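Local coordinates for protein discoidin-2 (Dictyostelium discoideum, PDB 2VM9) that binds galactose and N-acetylgalactosamine as a trimeric lectin, and may take part in spore formation and in building the spore coat, at residues A[169-174]-A[241-246]; A[218-223]-A[234-239]. One frame throughout, in Å; residues are numbered along the deposited sequence.

Contact 1 of 2, residues A[169-174]-A[241-246]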
loop_
_atom_site.group_PDB
_atom_site.type_symbol
_atom_site.label_atom_id
_atom_site.label_comp_id
_atom_site.label_asym_id
_atom_site.label_seq_id
_atom_site.Cartn_x
_atom_site.Cartn_y
_atom_site.Cartn_z
ATOM N N VAL A 169 12.687 5.763 -25.642
ATOM C CA VAL A 169 13.727 5.156 -26.445
ATOM C C VAL A 169 13.460 5.510 -27.916
ATOM O O VAL A 169 12.322 5.488 -28.349
ATOM C CB VAL A 169 13.807 3.611 -26.195
ATOM C CG1 VAL A 169 12.453 2.937 -26.360
ATOM C CG2 VAL A 169 14.888 2.948 -27.050
ATOM N N SER A 170 14.519 5.809 -28.654
ATOM C CA SER A 170 14.407 6.160 -30.078
ATOM C C SER A 170 15.416 5.363 -30.870
ATOM O O SER A 170 16.356 4.787 -30.312
ATOM C CB SER A 170 14.727 7.651 -30.286
ATOM O OG SER A 170 13.869 8.508 -29.537
ATOM N N ILE A 171 15.231 5.329 -32.188
ATOM C CA ILE A 171 16.259 4.731 -33.038
ATOM C C ILE A 171 17.537 5.559 -32.905
ATOM O O ILE A 171 18.609 5.011 -32.610
ATOM C CB ILE A 171 15.804 4.678 -34.509
ATOM C CG1 ILE A 171 14.524 3.837 -34.630
ATOM C CG2 ILE A 171 16.935 4.075 -35.389
ATOM C CD1 ILE A 171 13.901 3.802 -36.029
ATOM N N GLY A 172 17.418 6.872 -33.119
ATOM C CA GLY A 172 18.510 7.787 -32.815
ATOM C C GLY A 172 19.567 7.861 -33.887
ATOM O O GLY A 172 20.563 8.587 -33.736
ATOM N N ASP A 173 19.346 7.131 -34.978
ATOM C CA ASP A 173 20.209 7.195 -36.154
ATOM C C ASP A 173 19.453 6.678 -37.383
ATOM O O ASP A 173 18.246 6.430 -37.315
ATOM C CB ASP A 173 21.522 6.422 -35.932
ATOM C CG ASP A 173 21.340 4.911 -35.878
ATOM O OD1 ASP A 173 20.252 4.382 -36.201
ATOM O OD2 ASP A 173 22.337 4.218 -35.532
ATOM N N ARG A 174 20.179 6.507 -38.492
ATOM C CA ARG A 174 19.541 6.206 -39.782
ATOM C C ARG A 174 19.527 4.710 -40.107
ATOM O O ARG A 174 19.447 4.319 -41.292
ATOM C CB ARG A 174 20.225 6.982 -40.908
ATOM C CG ARG A 174 20.409 8.448 -40.606
ATOM C CD ARG A 174 19.087 9.202 -40.523
ATOM N NE ARG A 174 18.360 9.058 -39.245
ATOM C CZ ARG A 174 18.586 9.758 -38.135
ATOM N NH1 ARG A 174 19.574 10.666 -38.096
ATOM N NH2 ARG A 174 17.821 9.558 -37.056
ATOM N N ASN A 241 9.959 0.975 -46.940
ATOM C CA ASN A 241 9.914 2.211 -46.173
ATOM C C ASN A 241 11.267 2.611 -45.646
ATOM O O ASN A 241 11.978 1.782 -45.091
ATOM C CB ASN A 241 8.972 2.068 -44.983
ATOM C CG ASN A 241 7.530 1.960 -45.414
ATOM O OD1 ASN A 241 7.083 0.902 -45.842
ATOM N ND2 ASN A 241 6.797 3.054 -45.274
ATOM N N ALA A 242 11.580 3.889 -45.798
ATOM C CA ALA A 242 12.780 4.490 -45.206
ATOM C C ALA A 242 12.311 5.178 -43.925
ATOM O O ALA A 242 11.611 6.201 -43.968
ATOM C CB ALA A 242 13.385 5.501 -46.179
ATOM N N VAL A 243 12.681 4.613 -42.778
ATOM C CA VAL A 243 12.298 5.213 -41.487
ATOM C C VAL A 243 13.498 5.988 -40.946
ATOM O O VAL A 243 14.560 5.405 -40.741
ATOM C CB VAL A 243 11.869 4.135 -40.466
ATOM C CG1 VAL A 243 11.660 4.758 -39.061
ATOM C CG2 VAL A 243 10.608 3.392 -40.962
ATOM N N TYR A 244 13.327 7.304 -40.754
ATOM C CA TYR A 244 14.422 8.187 -40.321
ATOM C C TYR A 244 14.625 8.118 -38.808
ATOM O O TYR A 244 15.757 7.979 -38.317
ATOM C CB TYR A 244 14.094 9.624 -40.765
ATOM C CG TYR A 244 15.209 10.609 -40.591
ATOM C CD1 TYR A 244 16.023 10.937 -41.678
ATOM C CD2 TYR A 244 15.456 11.210 -39.360
ATOM C CE1 TYR A 244 17.031 11.852 -41.550
ATOM C CE2 TYR A 244 16.489 12.129 -39.213
ATOM C CZ TYR A 244 17.263 12.441 -40.332
ATOM O OH TYR A 244 18.297 13.344 -40.238
ATOM N N ASP A 245 13.523 8.191 -38.063
ATOM C CA ASP A 245 13.574 8.004 -36.606
ATOM C C ASP A 245 12.177 7.638 -36.086
ATOM O O ASP A 245 11.153 7.925 -36.735
ATOM C CB ASP A 245 14.069 9.294 -35.913
ATOM C CG ASP A 245 14.565 9.051 -34.485
ATOM O OD1 ASP A 245 14.846 7.892 -34.136
ATOM O OD2 ASP A 245 14.685 10.033 -33.711
ATOM N N LEU A 246 12.148 6.963 -34.943
ATOM C CA LEU A 246 10.899 6.695 -34.214
ATOM C C LEU A 246 11.234 6.826 -32.760
ATOM O O LEU A 246 12.358 6.473 -32.355
ATOM C CB LEU A 246 10.414 5.261 -34.446
ATOM C CG LEU A 246 9.895 4.914 -35.840
ATOM C CD1 LEU A 246 9.798 3.384 -35.965
ATOM C CD2 LEU A 246 8.548 5.596 -36.089
HETATM O O HOH W 1 16.504 4.900 -38.842
HETATM O O HOH W 2 17.789 11.095 -34.581
#
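The guanidinium of Arg-174 lies flat on the phenol ring of Tyr-244, the two planes only 5° apart and their centres 3.7 Å from each other, a cation-pi stack in which CD also sets a CH-pi contact over the same ring. The arginine chain bends at chi2 and chi3 (-67° and 80°), and this fold carries the group back over the ring. From there NE and NH2 both grip the carbonyl O of Tyr-244 side-on, NH2 at 2.9 Å, so the bonds fix the rotation of the stacked group.

Next to it, Asp-245 OD1 accepts an almost straight bond from Gly-172 N at 2.9 Å, coming from above the carboxylate plane. Ile-171 N bonds Leu-246 O at 3.1 Å, a backbone bond just past the end of strand 163-170. Ile-171 turns toward 241-246, its CD1 reaching Val-243 CG1 at 3.9 Å and the side chain of Leu-246. A water lies 2.8 Å from Val-243 O and also within hydrogen-bonding distance of Asp-173 O.

Asp-245 OD2 has a salt bridge to Lys-207 on strand 200-211. Tyr-244 and Asp-245 form a classic beta bulge opposite Asp-209 on that same strand, while Ile-171 and Leu-246 pack on Phe-235 of strand 230-237, in the facing sheet.

Contact 2 of 2, residues A[218-223]-A[234-239]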
loop_
_atom_site.group_PDB
_atom_site.type_symbol
_atom_site.label_atom_id
_atom_site.label_comp_id
_atom_site.label_asym_id
_atom_site.label_seq_id
_atom_site.Cartn_x
_atom_site.Cartn_y
_atom_site.Cartn_z
ATOM N N ARG A 218 4.682 1.961 -42.919
ATOM C CA ARG A 218 4.892 0.700 -42.199
ATOM C C ARG A 218 5.924 0.970 -41.106
ATOM O O ARG A 218 7.094 1.261 -41.388
ATOM C CB ARG A 218 5.425 -0.402 -43.136
ATOM C CG ARG A 218 4.546 -0.725 -44.367
ATOM C CD ARG A 218 5.215 -1.804 -45.200
ATOM N NE ARG A 218 4.452 -2.067 -46.413
ATOM C CZ ARG A 218 4.742 -1.545 -47.598
ATOM N NH1 ARG A 218 5.784 -0.736 -47.746
ATOM N NH2 ARG A 218 4.012 -1.905 -48.656
ATOM N N TRP A 219 5.476 0.953 -39.863
ATOM C CA TRP A 219 6.412 0.988 -38.759
ATOM C C TRP A 219 5.834 0.198 -37.591
ATOM O O TRP A 219 4.621 0.093 -37.433
ATOM C CB TRP A 219 6.804 2.413 -38.359
ATOM C CG TRP A 219 5.685 3.327 -37.933
ATOM C CD1 TRP A 219 5.108 4.342 -38.671
ATOM C CD2 TRP A 219 5.057 3.363 -36.657
ATOM N NE1 TRP A 219 4.132 4.976 -37.935
ATOM C CE2 TRP A 219 4.086 4.400 -36.690
ATOM C CE3 TRP A 219 5.234 2.626 -35.471
ATOM C CZ2 TRP A 219 3.267 4.706 -35.592
ATOM C CZ3 TRP A 219 4.410 2.935 -34.356
ATOM C CH2 TRP A 219 3.447 3.965 -34.436
ATOM N N GLU A 220 6.707 -0.360 -36.776
ATOM C CA GLU A 220 6.225 -1.078 -35.593
ATOM C C GLU A 220 7.333 -1.018 -34.528
ATOM O O GLU A 220 8.519 -0.960 -34.863
ATOM C CB GLU A 220 5.863 -2.529 -35.940
ATOM C CG GLU A 220 5.358 -3.369 -34.755
ATOM C CD GLU A 220 4.782 -4.723 -35.142
ATOM O OE1 GLU A 220 4.953 -5.158 -36.310
ATOM O OE2 GLU A 220 4.121 -5.340 -34.260
ATOM N N GLY A 221 6.925 -1.060 -33.268
ATOM C CA GLY A 221 7.859 -1.259 -32.160
ATOM C C GLY A 221 7.341 -2.435 -31.355
ATOM O O GLY A 221 6.109 -2.638 -31.244
ATOM N N LYS A 222 8.279 -3.213 -30.803
ATOM C CA LYS A 222 7.962 -4.314 -29.897
ATOM C C LYS A 222 8.959 -4.247 -28.738
ATOM O O LYS A 222 10.161 -4.019 -28.953
ATOM C CB LYS A 222 8.151 -5.670 -30.586
ATOM C CG LYS A 222 7.098 -6.036 -31.592
ATOM C CD LYS A 222 7.375 -7.426 -32.183
ATOM C CE LYS A 222 6.390 -7.690 -33.326
ATOM N NZ LYS A 222 6.651 -9.014 -33.971
ATOM N N SER A 223 8.455 -4.455 -27.527
ATOM C CA SER A 223 9.334 -4.694 -26.382
ATOM C C SER A 223 9.561 -6.210 -26.285
ATOM O O SER A 223 8.606 -6.995 -26.336
ATOM C CB SER A 223 8.718 -4.137 -25.106
ATOM O OG SER A 223 7.473 -4.755 -24.856
ATOM N N THR A 234 12.592 -3.373 -30.118
ATOM C CA THR A 234 12.904 -3.729 -31.476
ATOM C C THR A 234 12.067 -2.802 -32.368
ATOM O O THR A 234 10.837 -2.808 -32.263
ATOM C CB THR A 234 12.587 -5.205 -31.743
ATOM O OG1 THR A 234 13.386 -6.028 -30.863
ATOM C CG2 THR A 234 12.903 -5.543 -33.204
ATOM N N PHE A 235 12.757 -1.993 -33.181
ATOM C CA PHE A 235 12.105 -1.079 -34.120
ATOM C C PHE A 235 12.063 -1.825 -35.434
ATOM O O PHE A 235 13.063 -2.426 -35.839
ATOM C CB PHE A 235 12.912 0.202 -34.278
ATOM C CG PHE A 235 12.924 1.063 -33.039
ATOM C CD1 PHE A 235 12.037 2.121 -32.923
ATOM C CD2 PHE A 235 13.842 0.825 -32.010
ATOM C CE1 PHE A 235 12.046 2.941 -31.798
ATOM C CE2 PHE A 235 13.846 1.623 -30.855
ATOM C CZ PHE A 235 12.947 2.696 -30.749
ATOM N N ILE A 236 10.925 -1.764 -36.112
ATOM C CA ILE A 236 10.712 -2.619 -37.266
ATOM C C ILE A 236 10.120 -1.807 -38.414
ATOM O O ILE A 236 9.201 -1.005 -38.194
ATOM C CB ILE A 236 9.697 -3.724 -36.878
ATOM C CG1 ILE A 236 10.201 -4.513 -35.655
ATOM C CG2 ILE A 236 9.360 -4.606 -38.086
ATOM C CD1 ILE A 236 9.130 -5.362 -35.011
ATOM N N THR A 237 10.642 -2.017 -39.622
ATOM C CA THR A 237 9.913 -1.619 -40.813
ATOM C C THR A 237 10.012 -2.749 -41.843
ATOM O O THR A 237 10.727 -3.723 -41.643
ATOM C CB THR A 237 10.405 -0.230 -41.365
ATOM O OG1 THR A 237 9.461 0.252 -42.333
ATOM C CG2 THR A 237 11.806 -0.329 -42.002
ATOM N N TRP A 238 9.279 -2.619 -42.938
ATOM C CA TRP A 238 9.285 -3.663 -43.957
ATOM C C TRP A 238 8.814 -3.018 -45.246
ATOM O O TRP A 238 8.811 -1.771 -45.351
ATOM C CB TRP A 238 8.497 -4.924 -43.518
ATOM C CG TRP A 238 7.004 -4.724 -43.259
ATOM C CD1 TRP A 238 5.986 -5.142 -44.058
ATOM C CD2 TRP A 238 6.389 -4.080 -42.125
ATOM N NE1 TRP A 238 4.768 -4.806 -43.504
ATOM C CE2 TRP A 238 4.988 -4.150 -42.316
ATOM C CE3 TRP A 238 6.885 -3.454 -40.968
ATOM C CZ2 TRP A 238 4.075 -3.589 -41.408
ATOM C CZ3 TRP A 238 5.984 -2.911 -40.049
ATOM C CH2 TRP A 238 4.579 -2.976 -40.281
ATOM N N GLY A 239 8.494 -3.816 -46.260
ATOM C CA GLY A 239 8.418 -3.236 -47.610
ATOM C C GLY A 239 9.670 -2.404 -47.871
ATOM O O GLY A 239 10.764 -2.761 -47.418
#
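This is the beta hairpin of the lectin domain, strands 216-224 and 230-237, at the end that carries two carbohydrate-binding residues, Arg-218 and Trp-238. The strands run antiparallel, 4.7 Å apart at their closest. Glu-220 and Ile-236 form one hydrogen-bonded pair, with Ile-236 N to Glu-220 O at 2.8 Å, and Lys-222 and Thr-234 form the next; Gly-221 and Phe-235 make the non-hydrogen-bonded pair between them.

Beyond Ile-236 a side chain takes over the pairing: Thr-237 OG1, set anti to its own backbone N (chi1 -167°), donates to Arg-218 O at 2.7 Å. The strand then ends and Trp-238 swings its indole across the arginine. Arg-218 is stretched out from CG to NE and runs over one face of that indole, CB above the ring system and CD 3.6 Å from the centroid of the five-membered ring in a CH-pi contact. The aliphatic chain does the touching; the guanidinium plane is turned 55° from the indole and lies too far along for more than a weak cation-pi attraction. One guanidinium face is covered by Gly-239 CA, 3.6 Å from Arg-218 NH1, and that nitrogen has a salt bridge to Asp-213 and a hydrogen bond to Asn-241, consistent with their orienting the group.

Further along the same face as Glu-220, Lys-222 lays its extended chain against Ile-236, CD 3.9 Å from CD1. Trp-219 turns to the other side, onto Leu-246 and Phe-248 of the facing sheet. Arg-218 to Glu-220 pair with a strand of the third subunit, whose Asp-209 packs on Arg-218 and Trp-238. With all three residues carbohydrate-binding, this is consistent with a sugar site shared between subunits, as in H-type lectins.

In the fold
Both contacts belong to the lectin-like region, their centres about 10 Å apart, near one end of its beta sandwich. Contact 1 joins strand 163-170 and the loop after it to strand 243-254 in one three-stranded sheet; contact 2 pairs strands 216-224 and 230-237 in the other. Along the chain, contact 2 is nested inside the loop that contact 1 closes, and strand 230-237 is followed, after a short loop, by strand 243-254. The sheets meet through apolar side chains of both contacts, and Val-243 also packs on Thr-237. Asn-241, at the start of the 241-246 segment, is placed to steady the sugar-binding arginine of contact 2.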